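Local structure of protein SCO1, mitochondrial (2B7K) at residues Asn32-Lys37 with Gln80-Thr85; Trp67-Ser72 with Asp102-Ile107; Tyr75-Gln80 with Glu176-Tyr181; Phe147-Leu150 with Gln156-Asp159. The protein serves as a copper chaperone required for accumulation of cytochrome c oxidase subunits 1 and 2, thought to act in mitochondrial copper transport or copper insertion into that enzyme. All coordinates share one frame; numbering follows the deposited sequence.

Interaction 1: residues Asn32-Lys37 with Gln80-Thr85; sequences NEFTEK and QPLFIT
A single phenylalanine ring, that of F34, makes the whole contact between 32-37 and 80-85: the two strands are not paired, and even their nearest CA atoms, F34 and L82, stand 10.5 Å apart. With CG anti to the backbone N (chi1 -164°), the ring of F34 is carried across towards strand 80-85, and Q80 and L82 come to meet it from the opposite direction. Both methyls of L82 close on the leading corner of the ring, CD1 obliquely at 3.6 Å from CZ of F34 and CD2 at 3.7 Å from the same CZ. The amide of Q80 arrives at the ring edge, close to the ring plane. Its OE1 lies 3.7 Å from CZ of F34, and the amide and ring planes are turned 60° apart. The extended chain of Q80 takes its polar end to other partners: NE2 is hydrogen-bonded to OG of S44 and O of N38, which should fix the amide's rotation. F34 also packs on L110, and its backbone bonds to L26. Strand 33-35 is the edge strand of the same sheet of this thioredoxin-like domain, three places from 80-85, and the F34 side chain bridges the intervening strands, which suggests that the sheet curls here. A serine in place of F34 would probably leave both methyls of L82 and the amide of Q80 without the ring that packs on them from this side. No hydrogen bond crosses here; buried apolar packing carries the contact, with the side-chain oxygen OE1 of Q80 near the weakly positive C-H rim of the ring, probably a mildly favourable match.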
loop_
_atom_site.group_PDB
_atom_site.type_symbol
_atom_site.label_atom_id
_atom_site.label_comp_id
_atom_site.label_asym_id
_atom_site.label_seq_id
_atom_site.Cartn_x
_atom_site.Cartn_y
_atom_site.Cartn_z
ATOM N N ASN A 32 12.666 -0.702 -11.031
ATOM C CA ASN A 32 13.472 -1.407 -10.040
ATOM C C ASN A 32 12.742 -2.605 -9.453
ATOM O O ASN A 32 11.528 -2.572 -9.251
ATOM C CB ASN A 32 13.862 -0.476 -8.886
ATOM C CG ASN A 32 14.542 0.788 -9.358
ATOM O OD1 ASN A 32 15.522 0.742 -10.099
ATOM N ND2 ASN A 32 14.024 1.929 -8.923
ATOM N N GLU A 33 13.488 -3.663 -9.168
ATOM C CA GLU A 33 12.900 -4.854 -8.577
ATOM C C GLU A 33 12.377 -4.503 -7.185
ATOM O O GLU A 33 12.991 -3.716 -6.463
ATOM C CB GLU A 33 13.953 -5.960 -8.463
ATOM C CG GLU A 33 13.446 -7.244 -7.822
ATOM C CD GLU A 33 14.565 -8.224 -7.515
ATOM O OE1 GLU A 33 15.354 -8.534 -8.431
ATOM O OE2 GLU A 33 14.655 -8.690 -6.358
ATOM N N PHE A 34 11.235 -5.074 -6.818
ATOM C CA PHE A 34 10.655 -4.839 -5.503
ATOM C C PHE A 34 10.021 -6.155 -5.057
ATOM O O PHE A 34 9.086 -6.641 -5.691
ATOM C CB PHE A 34 9.587 -3.743 -5.572
ATOM C CG PHE A 34 9.212 -3.179 -4.229
ATOM C CD1 PHE A 34 9.705 -1.944 -3.817
ATOM C CD2 PHE A 34 8.400 -3.899 -3.360
ATOM C CE1 PHE A 34 9.397 -1.432 -2.552
ATOM C CE2 PHE A 34 8.085 -3.397 -2.090
ATOM C CZ PHE A 34 8.589 -2.159 -1.689
ATOM N N THR A 35 10.540 -6.733 -3.981
ATOM C CA THR A 35 10.014 -7.996 -3.474
ATOM C C THR A 35 9.615 -7.811 -2.022
ATOM O O THR A 35 9.725 -6.707 -1.486
ATOM C CB THR A 35 11.068 -9.119 -3.556
ATOM O OG1 THR A 35 12.115 -8.858 -2.618
ATOM C CG2 THR A 35 11.660 -9.190 -4.959
ATOM N N GLU A 36 9.161 -8.880 -1.376
ATOM C CA GLU A 36 8.753 -8.766 0.016
ATOM C C GLU A 36 9.933 -8.371 0.892
ATOM O O GLU A 36 9.748 -7.878 2.004
ATOM C CB GLU A 36 8.121 -10.072 0.525
ATOM C CG GLU A 36 9.085 -11.191 0.896
ATOM C CD GLU A 36 9.834 -11.755 -0.293
ATOM O OE1 GLU A 36 9.315 -11.665 -1.427
ATOM O OE2 GLU A 36 10.936 -12.306 -0.086
ATOM N N LYS A 37 11.144 -8.576 0.383
ATOM C CA LYS A 37 12.352 -8.218 1.125
ATOM C C LYS A 37 12.473 -6.700 1.283
ATOM O O LYS A 37 13.140 -6.213 2.195
ATOM C CB LYS A 37 13.592 -8.759 0.410
ATOM C CG LYS A 37 13.571 -10.263 0.195
ATOM C CD LYS A 37 13.409 -11.014 1.504
ATOM C CE LYS A 37 14.621 -10.835 2.402
ATOM N NZ LYS A 37 15.853 -11.392 1.778
ATOM N N GLN A 80 6.236 3.657 4.225
ATOM C CA GLN A 80 6.605 3.280 2.862
ATOM C C GLN A 80 5.270 2.950 2.200
ATOM O O GLN A 80 4.782 1.825 2.305
ATOM C CB GLN A 80 7.499 2.029 2.840
ATOM C CG GLN A 80 7.703 1.488 1.416
ATOM C CD GLN A 80 8.764 0.407 1.317
ATOM O OE1 GLN A 80 9.728 0.545 0.560
ATOM N NE2 GLN A 80 8.590 -0.675 2.070
ATOM N N PRO A 81 4.652 3.933 1.529
ATOM C CA PRO A 81 3.364 3.710 0.865
ATOM C C PRO A 81 3.536 3.051 -0.489
ATOM O O PRO A 81 4.335 3.500 -1.317
ATOM C CB PRO A 81 2.777 5.115 0.772
ATOM C CG PRO A 81 3.986 5.959 0.578
ATOM C CD PRO A 81 5.041 5.353 1.475
ATOM N N LEU A 82 2.775 1.983 -0.710
ATOM C CA LEU A 82 2.863 1.228 -1.954
ATOM C C LEU A 82 1.500 1.045 -2.598
ATOM O O LEU A 82 0.540 0.669 -1.927
ATOM C CB LEU A 82 3.468 -0.156 -1.676
ATOM C CG LEU A 82 4.833 -0.148 -0.981
ATOM C CD1 LEU A 82 5.196 -1.558 -0.519
ATOM C CD2 LEU A 82 5.877 0.395 -1.946
ATOM N N PHE A 83 1.424 1.333 -3.895
ATOM C CA PHE A 83 0.196 1.154 -4.660
ATOM C C PHE A 83 0.450 -0.018 -5.600
ATOM O O PHE A 83 1.260 0.081 -6.517
ATOM C CB PHE A 83 -0.128 2.399 -5.486
ATOM C CG PHE A 83 -1.355 2.249 -6.355
ATOM C CD1 PHE A 83 -1.261 2.365 -7.738
ATOM C CD2 PHE A 83 -2.601 1.999 -5.788
ATOM C CE1 PHE A 83 -2.402 2.233 -8.550
ATOM C CE2 PHE A 83 -3.745 1.867 -6.585
ATOM C CZ PHE A 83 -3.647 1.984 -7.966
ATOM N N ILE A 84 -0.225 -1.134 -5.363
ATOM C CA ILE A 84 -0.034 -2.304 -6.211
ATOM C C ILE A 84 -1.228 -2.457 -7.138
ATOM O O ILE A 84 -2.370 -2.546 -6.684
ATOM C CB ILE A 84 0.121 -3.591 -5.373
ATOM C CG1 ILE A 84 1.295 -3.440 -4.400
ATOM C CG2 ILE A 84 0.375 -4.780 -6.297
ATOM C CD1 ILE A 84 1.585 -4.691 -3.584
ATOM N N THR A 85 -0.968 -2.496 -8.439
ATOM C CA THR A 85 -2.056 -2.633 -9.393
ATOM C C THR A 85 -2.540 -4.073 -9.490
ATOM O O THR A 85 -1.771 -5.017 -9.289
ATOM C CB THR A 85 -1.646 -2.170 -10.810
ATOM O OG1 THR A 85 -2.789 -2.229 -11.683
ATOM C CG2 THR A 85 -0.543 -3.070 -11.373
#

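Interaction 2: residues Trp67-Ser72 with Asp102-Ile107; sequences WLNTLS and DFHPSI
The imidazole of H104 has L68 over one face and the amide of N69 at its edge. CD1 of L68 sits 4.0 Å from the ring centroid, only 15° off the normal, a CH-pi contact, while CB of the same leucine reaches NE2 of H104 at 3.8 Å. At the rim, ND2 of N69 comes within 2.8 Å of NE2 of H104, but the angle is too poor for a hydrogen bond; the two planes are 52° apart. ND1 is properly engaged: the backbone N of S106 donates to it at 3.1 Å, nearly in the ring plane, inside the type I turn from H104 to I107. The ring reaches helix 56-75 because CG of H104 stands opposite the backbone N (chi1 -162°). Deeper in, CD1 of L68 meets CG1 of I107 at 4.2 Å, and L68 and S106 both rest on P81 of strand 80-85. With alanine in place of H104, CD1 of L68 would probably lose the ring it packs on, and the N-H of S106 its acceptor. Since ND1 accepts that bond, a neutral ring would probably carry its proton on NE2, awkwardly close to ND2 of N69, and the proton position remains doubtful.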
loop_
_atom_site.group_PDB
_atom_site.type_symbol
_atom_site.label_atom_id
_atom_site.label_comp_id
_atom_site.label_asym_id
_atom_site.label_seq_id
_atom_site.Cartn_x
_atom_site.Cartn_y
_atom_site.Cartn_z
ATOM N N TRP A 67 -3.269 11.115 5.294
ATOM C CA TRP A 67 -2.658 10.360 6.386
ATOM C C TRP A 67 -1.144 10.548 6.417
ATOM O O TRP A 67 -0.565 10.852 7.463
ATOM C CB TRP A 67 -2.945 8.859 6.244
ATOM C CG TRP A 67 -4.356 8.426 6.554
ATOM C CD1 TRP A 67 -5.341 9.163 7.140
ATOM C CD2 TRP A 67 -4.914 7.131 6.307
ATOM N NE1 TRP A 67 -6.488 8.406 7.275
ATOM C CE2 TRP A 67 -6.251 7.153 6.772
ATOM C CE3 TRP A 67 -4.413 5.949 5.741
ATOM C CZ2 TRP A 67 -7.097 6.041 6.685
ATOM C CZ3 TRP A 67 -5.252 4.839 5.653
ATOM C CH2 TRP A 67 -6.581 4.895 6.125
ATOM N N LEU A 68 -0.498 10.341 5.275
ATOM C CA LEU A 68 0.952 10.483 5.190
ATOM C C LEU A 68 1.450 11.844 5.661
ATOM O O LEU A 68 2.406 11.929 6.436
ATOM C CB LEU A 68 1.424 10.233 3.760
ATOM C CG LEU A 68 1.194 8.798 3.273
ATOM C CD1 LEU A 68 1.539 8.693 1.792
ATOM C CD2 LEU A 68 2.041 7.836 4.091
ATOM N N ASN A 69 0.802 12.909 5.201
ATOM C CA ASN A 69 1.212 14.252 5.600
ATOM C C ASN A 69 0.980 14.530 7.082
ATOM O O ASN A 69 1.787 15.199 7.721
ATOM C CB ASN A 69 0.498 15.293 4.741
ATOM C CG ASN A 69 1.166 15.483 3.394
ATOM O OD1 ASN A 69 0.589 16.063 2.476
ATOM N ND2 ASN A 69 2.398 15.000 3.273
ATOM N N THR A 70 -0.116 14.021 7.630
ATOM C CA THR A 70 -0.401 14.221 9.045
ATOM C C THR A 70 0.615 13.426 9.860
ATOM O O THR A 70 1.129 13.905 10.872
ATOM C CB THR A 70 -1.811 13.724 9.409
ATOM O OG1 THR A 70 -2.785 14.521 8.728
ATOM C CG2 THR A 70 -2.044 13.820 10.902
ATOM N N LEU A 71 0.904 12.207 9.410
ATOM C CA LEU A 71 1.853 11.352 10.116
ATOM C C LEU A 71 3.240 11.975 10.214
ATOM O O LEU A 71 3.846 12.006 11.286
ATOM C CB LEU A 71 1.940 9.984 9.427
ATOM C CG LEU A 71 0.745 9.076 9.736
ATOM C CD1 LEU A 71 0.724 7.887 8.788
ATOM C CD2 LEU A 71 0.841 8.609 11.189
ATOM N N SER A 72 3.745 12.482 9.098
ATOM C CA SER A 72 5.067 13.083 9.104
ATOM C C SER A 72 5.116 14.428 9.831
ATOM O O SER A 72 6.009 14.664 10.647
ATOM C CB SER A 72 5.581 13.242 7.671
ATOM O OG SER A 72 4.688 14.021 6.901
ATOM N N ASP A 102 -0.845 12.605 -9.652
ATOM C CA ASP A 102 -1.928 13.394 -9.075
ATOM C C ASP A 102 -2.123 13.118 -7.585
ATOM O O ASP A 102 -3.055 13.637 -6.971
ATOM C CB ASP A 102 -3.230 13.124 -9.829
ATOM C CG ASP A 102 -3.239 13.760 -11.210
ATOM O OD1 ASP A 102 -4.030 13.320 -12.070
ATOM O OD2 ASP A 102 -2.459 14.709 -11.431
ATOM N N PHE A 103 -1.234 12.318 -7.002
ATOM C CA PHE A 103 -1.337 11.989 -5.585
ATOM C C PHE A 103 -0.038 12.237 -4.817
ATOM O O PHE A 103 0.939 12.745 -5.371
ATOM C CB PHE A 103 -1.793 10.535 -5.426
ATOM C CG PHE A 103 -3.107 10.241 -6.098
ATOM C CD1 PHE A 103 -3.147 9.679 -7.370
ATOM C CD2 PHE A 103 -4.309 10.552 -5.469
ATOM C CE1 PHE A 103 -4.363 9.429 -8.005
ATOM C CE2 PHE A 103 -5.533 10.307 -6.094
ATOM C CZ PHE A 103 -5.558 9.744 -7.366
ATOM N N HIS A 104 -0.031 11.888 -3.536
ATOM C CA HIS A 104 1.142 12.094 -2.694
ATOM C C HIS A 104 2.372 11.493 -3.376
ATOM O O HIS A 104 2.370 10.323 -3.778
ATOM C CB HIS A 104 0.912 11.469 -1.312
ATOM C CG HIS A 104 1.845 11.973 -0.254
ATOM N ND1 HIS A 104 3.182 11.641 -0.217
ATOM C CD2 HIS A 104 1.627 12.772 0.818
ATOM C CE1 HIS A 104 3.747 12.209 0.834
ATOM N NE2 HIS A 104 2.824 12.900 1.480
ATOM N N PRO A 105 3.441 12.292 -3.513
ATOM C CA PRO A 105 4.706 11.903 -4.149
ATOM C C PRO A 105 5.430 10.698 -3.549
ATOM O O PRO A 105 6.251 10.084 -4.220
ATOM C CB PRO A 105 5.557 13.172 -4.043
ATOM C CG PRO A 105 4.535 14.277 -3.937
ATOM C CD PRO A 105 3.519 13.676 -3.015
ATOM N N SER A 106 5.144 10.374 -2.291
ATOM C CA SER A 106 5.802 9.248 -1.633
ATOM C C SER A 106 5.242 7.892 -2.048
ATOM O O SER A 106 5.893 6.859 -1.866
ATOM C CB SER A 106 5.703 9.380 -0.113
ATOM O OG SER A 106 6.560 10.402 0.360
ATOM N N ILE A 107 4.037 7.897 -2.599
ATOM C CA ILE A 107 3.406 6.655 -3.023
ATOM C C ILE A 107 4.172 6.041 -4.191
ATOM O O ILE A 107 4.423 6.693 -5.204
ATOM C CB ILE A 107 1.934 6.894 -3.426
ATOM C CG1 ILE A 107 1.158 7.487 -2.241
ATOM C CG2 ILE A 107 1.291 5.576 -3.851
ATOM C CD1 ILE A 107 -0.229 8.005 -2.611
#

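Interaction 3: residues Tyr75-Gln80 with Glu176-Tyr181; sequences YGITLQ and EHVKSY
The connection that leaves helix 56-75 and leads into strand 80-85 packs here against the C-terminal part of helix 169-180, with I77 and V178 at its centre. The two side chains reach toward each other tip to tip: CD1 of I77 lies 3.9 Å from CB of V178 and equally 3.9 Å from its CG1. CG1 of I77 lies anti to the carbonyl carbon (chi1 -72°), which sends the long branch and its CD1 methyl forward to the helix. V178 answers with CG1, the branch anti to its own backbone N. A looser touch is made by L79, whose CD2 stands 4.4 Å from CG2 of V178. No hydrogen bond crosses the contact. On the helix, O of E176 takes two donors, N of S180 and OG of S180 at 2.8 Å, which approach from opposite faces of its carbonyl plane. V175 and I174 continue the apolar surface, I77 also packing on the former and L79 on the latter. G76, with positive phi, is where the chain departs from helix 56-75. The connection completes the beta-alpha-beta crossover from strand 44-49 through helix 56-75 to strand 80-85, and helix 169-180 packs beside it, as in thioredoxin-like folds.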
loop_
_atom_site.group_PDB
_atom_site.type_symbol
_atom_site.label_atom_id
_atom_site.label_comp_id
_atom_site.label_asym_id
_atom_site.label_seq_id
_atom_site.Cartn_x
_atom_site.Cartn_y
_atom_site.Cartn_z
ATOM N N TYR A 75 3.564 13.687 13.823
ATOM C CA TYR A 75 4.201 12.645 14.621
ATOM C C TYR A 75 5.605 12.258 14.174
ATOM O O TYR A 75 6.252 11.423 14.807
ATOM C CB TYR A 75 3.307 11.398 14.650
ATOM C CG TYR A 75 1.909 11.677 15.145
ATOM C CD1 TYR A 75 0.912 12.110 14.271
ATOM C CD2 TYR A 75 1.595 11.560 16.498
ATOM C CE1 TYR A 75 -0.367 12.424 14.734
ATOM C CE2 TYR A 75 0.321 11.873 16.973
ATOM C CZ TYR A 75 -0.655 12.304 16.088
ATOM O OH TYR A 75 -1.913 12.621 16.556
ATOM N N GLY A 76 6.077 12.864 13.091
ATOM C CA GLY A 76 7.403 12.552 12.591
ATOM C C GLY A 76 7.524 11.098 12.176
ATOM O O GLY A 76 8.593 10.490 12.287
ATOM N N ILE A 77 6.417 10.534 11.704
ATOM C CA ILE A 77 6.389 9.147 11.261
ATOM C C ILE A 77 6.428 9.117 9.742
ATOM O O ILE A 77 5.680 9.841 9.085
ATOM C CB ILE A 77 5.097 8.429 11.738
ATOM C CG1 ILE A 77 5.164 8.184 13.248
ATOM C CG2 ILE A 77 4.908 7.117 10.979
ATOM C CD1 ILE A 77 3.887 7.587 13.835
ATOM N N THR A 78 7.302 8.279 9.193
ATOM C CA THR A 78 7.426 8.139 7.746
ATOM C C THR A 78 7.150 6.689 7.344
ATOM O O THR A 78 7.855 5.775 7.768
ATOM C CB THR A 78 8.845 8.510 7.262
ATOM O OG1 THR A 78 9.150 9.854 7.647
ATOM C CG2 THR A 78 8.938 8.390 5.746
ATOM N N LEU A 79 6.120 6.481 6.534
ATOM C CA LEU A 79 5.782 5.136 6.083
ATOM C C LEU A 79 6.277 4.915 4.658
ATOM O O LEU A 79 6.695 5.856 3.977
ATOM C CB LEU A 79 4.265 4.922 6.097
ATOM C CG LEU A 79 3.462 5.165 7.374
ATOM C CD1 LEU A 79 1.982 4.962 7.063
ATOM C CD2 LEU A 79 3.908 4.218 8.482
ATOM N N GLN A 80 6.236 3.657 4.225
ATOM C CA GLN A 80 6.605 3.280 2.862
ATOM C C GLN A 80 5.270 2.950 2.200
ATOM O O GLN A 80 4.782 1.825 2.305
ATOM C CB GLN A 80 7.499 2.029 2.840
ATOM C CG GLN A 80 7.703 1.488 1.416
ATOM C CD GLN A 80 8.764 0.407 1.317
ATOM O OE1 GLN A 80 9.728 0.545 0.560
ATOM N NE2 GLN A 80 8.590 -0.675 2.070
ATOM N N GLU A 176 -0.490 4.333 16.826
ATOM C CA GLU A 176 -0.519 3.323 17.884
ATOM C C GLU A 176 0.418 2.153 17.566
ATOM O O GLU A 176 1.208 1.723 18.411
ATOM C CB GLU A 176 -1.957 2.820 18.061
ATOM C CG GLU A 176 -2.159 1.829 19.194
ATOM C CD GLU A 176 -3.614 1.415 19.351
ATOM O OE1 GLU A 176 -3.913 0.616 20.264
ATOM O OE2 GLU A 176 -4.462 1.889 18.564
ATOM N N HIS A 177 0.331 1.646 16.341
ATOM C CA HIS A 177 1.166 0.530 15.901
ATOM C C HIS A 177 2.647 0.873 15.813
ATOM O O HIS A 177 3.500 0.098 16.240
ATOM C CB HIS A 177 0.696 0.031 14.533
ATOM C CG HIS A 177 -0.508 -0.854 14.592
ATOM N ND1 HIS A 177 -0.471 -2.121 15.135
ATOM C CD2 HIS A 177 -1.784 -0.653 14.192
ATOM C CE1 HIS A 177 -1.674 -2.662 15.064
ATOM N NE2 HIS A 177 -2.489 -1.793 14.497
ATOM N N VAL A 178 2.953 2.031 15.237
ATOM C CA VAL A 178 4.336 2.447 15.074
ATOM C C VAL A 178 5.038 2.717 16.399
ATOM O O VAL A 178 6.156 2.242 16.624
ATOM C CB VAL A 178 4.427 3.714 14.191
ATOM C CG1 VAL A 178 5.866 4.185 14.082
ATOM C CG2 VAL A 178 3.868 3.411 12.813
ATOM N N LYS A 179 4.380 3.473 17.270
ATOM C CA LYS A 179 4.975 3.819 18.557
ATOM C C LYS A 179 5.078 2.669 19.550
ATOM O O LYS A 179 5.926 2.702 20.443
ATOM C CB LYS A 179 4.215 4.985 19.198
ATOM C CG LYS A 179 4.268 6.270 18.387
ATOM C CD LYS A 179 4.184 7.523 19.261
ATOM C CE LYS A 179 2.893 7.603 20.067
ATOM N NZ LYS A 179 2.820 6.588 21.159
ATOM N N SER A 180 4.237 1.652 19.404
ATOM C CA SER A 180 4.285 0.524 20.329
ATOM C C SER A 180 5.116 -0.633 19.779
ATOM O O SER A 180 5.331 -1.633 20.464
ATOM C CB SER A 180 2.870 0.033 20.645
ATOM O OG SER A 180 2.278 -0.590 19.521
ATOM N N TYR A 181 5.592 -0.494 18.547
ATOM C CA TYR A 181 6.385 -1.549 17.924
ATOM C C TYR A 181 7.694 -1.851 18.648
ATOM O O TYR A 181 8.392 -0.946 19.101
ATOM C CB TYR A 181 6.708 -1.192 16.471
ATOM C CG TYR A 181 7.671 -2.159 15.816
ATOM C CD1 TYR A 181 7.250 -3.421 15.400
ATOM C CD2 TYR A 181 9.016 -1.824 15.646
ATOM C CE1 TYR A 181 8.143 -4.326 14.833
ATOM C CE2 TYR A 181 9.916 -2.724 15.082
ATOM C CZ TYR A 181 9.474 -3.969 14.679
ATOM O OH TYR A 181 10.365 -4.860 14.125
#

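Interaction 4: residues Phe147-Leu150 with Gln156-Asp159; sequences FFYL and QFVD
L150 faces two residues at once, V158 and D159, in a classic beta bulge between antiparallel strands 148-150 and 157-159, whose short axes run 119° apart. N of L150 gives its hydrogen to O of D159 at 2.8 Å, and N of V158 gives its own to O of L150 at 3.0 Å. Both bonds are nearly straight, 167° and 174° at the hydrogen, and each donor arrives almost head-on to the carbonyl. Among the side chains, L150 and V158 pack closest: CG2 of V158 lies 3.8 Å from CG of L150. That same methyl, which sits between the backbone N and the carbonyl carbon of V158, comes to 3.2 Å from O of L150, a tight approach beside the N-H bond. The rings of Y149 and F157 meet obliquely, CD2 of Y149 to CE1 of F157 at 3.9 Å, and both also touch L20. F157 has N of D159 over the centre of one ring face, 3.8 Å above the plane, so its ring folds back on its own strand. L150 and D159 point to the same side of the sheet, where helix 169-180 covers them through H177. F148, two residues before L150, packs on W67 and Y47. H144, a copper ligand by similarity, has its side chain about 7 Å from that of Y149. The extra residue of the bulge lets V158 and D159 share one partner, consistent with the strongly skewed strands, and the two bonds satisfy both the N-H and the C=O of L150, holding the hairpin there.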
loop_
_atom_site.group_PDB
_atom_site.type_symbol
_atom_site.label_atom_id
_atom_site.label_comp_id
_atom_site.label_asym_id
_atom_site.label_seq_id
_atom_site.Cartn_x
_atom_site.Cartn_y
_atom_site.Cartn_z
ATOM N N PHE A 147 -9.166 -1.993 1.255
ATOM C CA PHE A 147 -8.348 -1.996 2.479
ATOM C C PHE A 147 -6.930 -1.498 2.263
ATOM O O PHE A 147 -6.390 -1.604 1.165
ATOM C CB PHE A 147 -8.196 -3.403 3.074
ATOM C CG PHE A 147 -9.463 -3.997 3.593
ATOM C CD1 PHE A 147 -10.169 -4.923 2.835
ATOM C CD2 PHE A 147 -9.941 -3.651 4.853
ATOM C CE1 PHE A 147 -11.340 -5.504 3.325
ATOM C CE2 PHE A 147 -11.110 -4.225 5.353
ATOM C CZ PHE A 147 -11.810 -5.152 4.589
ATOM N N PHE A 148 -6.346 -0.954 3.330
ATOM C CA PHE A 148 -4.948 -0.543 3.323
ATOM C C PHE A 148 -4.333 -1.603 4.242
ATOM O O PHE A 148 -4.898 -1.912 5.295
ATOM C CB PHE A 148 -4.740 0.844 3.937
ATOM C CG PHE A 148 -5.201 1.973 3.063
ATOM C CD1 PHE A 148 -6.428 2.583 3.286
ATOM C CD2 PHE A 148 -4.400 2.434 2.021
ATOM C CE1 PHE A 148 -6.855 3.648 2.484
ATOM C CE2 PHE A 148 -4.816 3.493 1.215
ATOM C CZ PHE A 148 -6.046 4.099 1.449
ATOM N N TYR A 149 -3.215 -2.192 3.831
ATOM C CA TYR A 149 -2.560 -3.216 4.636
ATOM C C TYR A 149 -1.293 -2.654 5.260
ATOM O O TYR A 149 -0.368 -2.248 4.550
ATOM C CB TYR A 149 -2.217 -4.440 3.770
ATOM C CG TYR A 149 -3.416 -4.998 3.029
ATOM C CD1 TYR A 149 -3.909 -4.367 1.890
ATOM C CD2 TYR A 149 -4.085 -6.127 3.500
ATOM C CE1 TYR A 149 -5.052 -4.846 1.236
ATOM C CE2 TYR A 149 -5.221 -6.613 2.857
ATOM C CZ TYR A 149 -5.700 -5.967 1.729
ATOM O OH TYR A 149 -6.840 -6.427 1.112
ATOM N N LEU A 150 -1.261 -2.617 6.588
ATOM C CA LEU A 150 -0.107 -2.100 7.314
ATOM C C LEU A 150 0.831 -3.252 7.648
ATOM O O LEU A 150 0.424 -4.208 8.306
ATOM C CB LEU A 150 -0.561 -1.411 8.603
ATOM C CG LEU A 150 0.528 -0.656 9.374
ATOM C CD1 LEU A 150 1.080 0.475 8.513
ATOM C CD2 LEU A 150 -0.053 -0.105 10.662
ATOM N N GLN A 156 5.628 -8.305 8.565
ATOM C CA GLN A 156 4.427 -8.985 9.031
ATOM C C GLN A 156 3.196 -8.091 9.001
ATOM O O GLN A 156 3.278 -6.897 9.273
ATOM C CB GLN A 156 4.638 -9.498 10.457
ATOM C CG GLN A 156 5.834 -10.422 10.595
ATOM C CD GLN A 156 5.775 -11.581 9.623
ATOM O OE1 GLN A 156 4.854 -12.397 9.670
ATOM N NE2 GLN A 156 6.759 -11.656 8.729
ATOM N N PHE A 157 2.057 -8.689 8.670
ATOM C CA PHE A 157 0.791 -7.973 8.626
ATOM C C PHE A 157 0.375 -7.660 10.054
ATOM O O PHE A 157 0.324 -8.552 10.904
ATOM C CB PHE A 157 -0.279 -8.843 7.970
ATOM C CG PHE A 157 -1.662 -8.264 8.041
ATOM C CD1 PHE A 157 -2.008 -7.151 7.273
ATOM C CD2 PHE A 157 -2.627 -8.839 8.865
ATOM C CE1 PHE A 157 -3.297 -6.622 7.323
ATOM C CE2 PHE A 157 -3.920 -8.315 8.924
ATOM C CZ PHE A 157 -4.255 -7.205 8.148
ATOM N N VAL A 158 0.081 -6.398 10.329
ATOM C CA VAL A 158 -0.332 -6.033 11.674
ATOM C C VAL A 158 -1.739 -5.464 11.730
ATOM O O VAL A 158 -2.383 -5.509 12.777
ATOM C CB VAL A 158 0.644 -5.028 12.314
ATOM C CG1 VAL A 158 1.978 -5.698 12.565
ATOM C CG2 VAL A 158 0.819 -3.824 11.418
ATOM N N ASP A 159 -2.228 -4.936 10.609
ATOM C CA ASP A 159 -3.572 -4.372 10.602
ATOM C C ASP A 159 -4.036 -3.916 9.223
ATOM O O ASP A 159 -3.230 -3.564 8.367
ATOM C CB ASP A 159 -3.630 -3.195 11.582
ATOM C CG ASP A 159 -5.041 -2.699 11.821
ATOM O OD1 ASP A 159 -5.918 -3.532 12.135
ATOM O OD2 ASP A 159 -5.270 -1.476 11.708
#

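Overall arrangement
Interactions 1 and 4 lie on the same mixed sheet but do not touch, their nearest atoms being about 7 Å apart. Interaction 2 joins interaction 1 through P81, whose CG packs 3.9 Å from CD1 of L68, and interaction 3 through a probable hydrogen bond between O of L71 and N of I77, 3.0 Å. W67 of interaction 2 meets F148 of interaction 4, CZ3 to CD1 at 3.5 Å. H177 ties interaction 3 to interaction 4, its NE2 3.4 Å from CB of D159. Interactions 1 and 3 share Q80 and lie away from the putative copper site; side chains of F148 and I107 stand about 9 and 11 Å from that of C57.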